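Local coordinates for McyG protein (Microcystis aeruginosa PCC 7806, PDB 4R0M) that probably activates an aromatic acid, such as phenylalanine, as its adenylate for loading onto its carrier domain in microcystin biosynthesis, at residues S273-F278 with L301-E306. Numbering follows the deposited sequence.
With FA5 (adenosine-5'-[phenylalaninyl-phosphate]), chain C.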
loop_
_atom_site.group_PDB
_atom_site.type_symbol
_atom_site.label_atom_id
_atom_site.label_comp_id
_atom_site.label_asym_id
_atom_site.label_seq_id
_atom_site.Cartn_x
_atom_site.Cartn_y
_atom_site.Cartn_z
ATOM N N SER A 273 3.620 -3.984 7.107
ATOM C CA SER A 273 4.000 -2.613 6.762
ATOM C C SER A 273 4.997 -2.645 5.601
ATOM O O SER A 273 5.611 -3.685 5.341
ATOM C CB SER A 273 4.619 -1.895 7.964
ATOM O OG SER A 273 5.995 -2.207 8.100
ATOM N N PRO A 274 5.160 -1.512 4.888
ATOM C CA PRO A 274 6.223 -1.441 3.885
ATOM C C PRO A 274 7.592 -1.335 4.543
ATOM O O PRO A 274 7.683 -1.159 5.761
ATOM C CB PRO A 274 5.905 -0.149 3.112
ATOM C CG PRO A 274 4.507 0.206 3.485
ATOM C CD PRO A 274 4.345 -0.286 4.890
ATOM N N ASN A 275 8.641 -1.434 3.732
ATOM C CA ASN A 275 10.017 -1.433 4.222
ATOM C C ASN A 275 10.390 -0.270 5.149
ATOM O O ASN A 275 11.082 -0.480 6.149
ATOM C CB ASN A 275 10.999 -1.511 3.052
ATOM C CG ASN A 275 12.435 -1.659 3.509
ATOM O OD1 ASN A 275 12.880 -2.754 3.865
ATOM N ND2 ASN A 275 13.173 -0.552 3.505
ATOM N N PHE A 276 9.930 0.940 4.830
ATOM C CA PHE A 276 10.317 2.134 5.593
ATOM C C PHE A 276 9.949 2.047 7.076
ATOM O O PHE A 276 10.678 2.552 7.935
ATOM C CB PHE A 276 9.756 3.422 4.961
ATOM C CG PHE A 276 8.277 3.614 5.161
ATOM C CD1 PHE A 276 7.779 4.165 6.340
ATOM C CD2 PHE A 276 7.378 3.261 4.163
ATOM C CE1 PHE A 276 6.416 4.340 6.525
ATOM C CE2 PHE A 276 6.015 3.441 4.339
ATOM C CZ PHE A 276 5.533 3.980 5.522
ATOM N N ALA A 277 8.819 1.407 7.368
ATOM C CA ALA A 277 8.336 1.286 8.741
ATOM C C ALA A 277 9.231 0.372 9.578
ATOM O O ALA A 277 9.414 0.603 10.777
ATOM C CB ALA A 277 6.902 0.801 8.756
ATOM N N PHE A 278 9.790 -0.652 8.936
ATOM C CA PHE A 278 10.806 -1.503 9.558
ATOM C C PHE A 278 12.016 -0.662 9.967
ATOM O O PHE A 278 12.557 -0.834 11.060
ATOM C CB PHE A 278 11.241 -2.622 8.605
ATOM C CG PHE A 278 10.260 -3.757 8.502
ATOM C CD1 PHE A 278 9.025 -3.585 7.880
ATOM C CD2 PHE A 278 10.581 -5.014 9.010
ATOM C CE1 PHE A 278 8.127 -4.638 7.783
ATOM C CE2 PHE A 278 9.685 -6.070 8.912
ATOM C CZ PHE A 278 8.457 -5.882 8.299
ATOM N N LEU A 301 4.893 -11.692 9.708
ATOM C CA LEU A 301 5.140 -10.241 9.657
ATOM C C LEU A 301 5.565 -9.788 8.272
ATOM O O LEU A 301 6.734 -9.898 7.897
ATOM C CB LEU A 301 6.173 -9.813 10.711
ATOM C CG LEU A 301 6.476 -8.319 10.913
ATOM C CD1 LEU A 301 5.212 -7.495 11.114
ATOM C CD2 LEU A 301 7.427 -8.121 12.083
ATOM N N VAL A 302 4.601 -9.256 7.531
ATOM C CA VAL A 302 4.788 -8.936 6.122
ATOM C C VAL A 302 5.549 -7.629 5.904
ATOM O O VAL A 302 5.170 -6.574 6.422
ATOM C CB VAL A 302 3.435 -8.898 5.376
ATOM C CG1 VAL A 302 3.639 -8.704 3.880
ATOM C CG2 VAL A 302 2.656 -10.177 5.640
ATOM N N ASN A 303 6.641 -7.732 5.152
ATOM C CA ASN A 303 7.312 -6.581 4.571
ATOM C C ASN A 303 6.938 -6.557 3.092
ATOM O O ASN A 303 7.432 -7.371 2.311
ATOM C CB ASN A 303 8.833 -6.686 4.750
ATOM C CG ASN A 303 9.573 -5.420 4.328
ATOM O OD1 ASN A 303 9.191 -4.737 3.380
ATOM N ND2 ASN A 303 10.655 -5.116 5.033
ATOM N N ALA A 304 6.046 -5.637 2.724
ATOM C CA ALA A 304 5.553 -5.529 1.347
ATOM C C ALA A 304 4.998 -4.142 1.040
ATOM O O ALA A 304 4.606 -3.405 1.946
ATOM C CB ALA A 304 4.495 -6.589 1.074
ATOM N N GLY A 305 4.951 -3.804 -0.243
ATOM C CA GLY A 305 4.481 -2.493 -0.680
ATOM C C GLY A 305 5.539 -1.717 -1.443
ATOM O O GLY A 305 5.216 -0.886 -2.290
ATOM N N GLU A 306 6.802 -1.992 -1.130
ATOM C CA GLU A 306 7.949 -1.366 -1.786
ATOM C C GLU A 306 9.156 -2.293 -1.689
ATOM O O GLU A 306 9.118 -3.302 -0.976
ATOM C CB GLU A 306 8.272 -0.003 -1.156
ATOM C CG GLU A 306 8.795 -0.072 0.274
ATOM C CD GLU A 306 9.147 1.287 0.855
ATOM O OE1 GLU A 306 9.467 1.351 2.060
ATOM O OE2 GLU A 306 9.104 2.295 0.119
HETATM C C FA5 C . 0.701 -2.054 -3.179
HETATM O O FA5 C . 1.552 -1.262 -2.793
HETATM C CA FA5 C . 0.773 -3.501 -2.765
HETATM N N FA5 C . 2.125 -3.904 -3.066
HETATM C CB FA5 C . 0.521 -3.693 -1.262
HETATM C CG FA5 C . 0.700 -5.087 -0.647
HETATM C CD1 FA5 C . 1.392 -6.130 -1.263
HETATM C CD2 FA5 C . 0.148 -5.333 0.617
HETATM C CE1 FA5 C . 1.519 -7.378 -0.640
HETATM C CE2 FA5 C . 0.274 -6.573 1.253
HETATM C CZ FA5 C . 0.964 -7.605 0.619
HETATM P P FA5 C . -0.079 -0.578 -5.326
HETATM O OP1 FA5 C . -0.175 0.849 -4.854
HETATM O OP2 FA5 C . -0.961 -1.026 -6.464
HETATM O OP3 FA5 C . -0.354 -1.562 -4.064
HETATM O "O5'" FA5 C . 1.459 -0.812 -5.748
HETATM C "C5'" FA5 C . 1.925 -2.035 -6.312
HETATM C "C4'" FA5 C . 3.398 -1.869 -6.651
HETATM O "O4'" FA5 C . 4.206 -1.697 -5.480
HETATM C "C3'" FA5 C . 3.986 -3.081 -7.345
HETATM O "O3'" FA5 C . 3.697 -3.092 -8.742
HETATM C "C2'" FA5 C . 5.463 -2.912 -7.071
HETATM O "O2'" FA5 C . 6.047 -2.005 -8.013
HETATM C "C1'" FA5 C . 5.498 -2.269 -5.701
HETATM N N9 FA5 C . 5.785 -3.320 -4.690
HETATM C C8 FA5 C . 4.880 -3.898 -3.880
HETATM N N7 FA5 C . 5.454 -4.819 -3.066
HETATM C C5 FA5 C . 6.766 -4.848 -3.359
HETATM C C6 FA5 C . 7.956 -5.595 -2.880
HETATM N N6 FA5 C . 7.855 -6.521 -1.899
HETATM N N1 FA5 C . 9.152 -5.323 -3.456
HETATM C C2 FA5 C . 9.272 -4.406 -4.439
HETATM N N3 FA5 C . 8.238 -3.689 -4.918
HETATM C C4 FA5 C . 6.981 -3.861 -4.432
#
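Asn303 lays its amide over one face of the Phe278 ring, ND2 sitting 3.6 Å above the plane at the ring centre and the two planes only 24° apart. Val302 O lies at the edge of that ring, in its plane, and Leu301 CG touches CZ. Asn303 ND2 also reaches Asn275 OD1 in a weak bond of 3.4 Å; a chi1 of -172° swings CG away from the backbone N and carries the amide across to both partners. The stronger donor to Asn275 OD1 is Ser309 N, on the way to helix 310-320. The carboxylate of Glu306 stands almost perpendicular to the Phe276 ring, with OE1 at the ring edge. The same oxygen takes the N-H of Phe276 at 2.8 Å in a bent bond (137°); Glu306, extended beyond CG, thereby links its loop to the start of helix 275-282. The backbones meet in one parallel bridge, Ser273 with Asn303: Ser273 N donates to Val302 O at 3.1 Å, and Ala304 N to Ser273 O. Further along the chain, Ala304 CB packs on the ligand's phenyl at CE1 (3.5 Å), while Gly305 N is 3.0 Å from adenine N7. This is the beta-alpha-beta unit of an ANL adenylation domain, whose second strand runs into the loop lining the acyl-adenylate pocket.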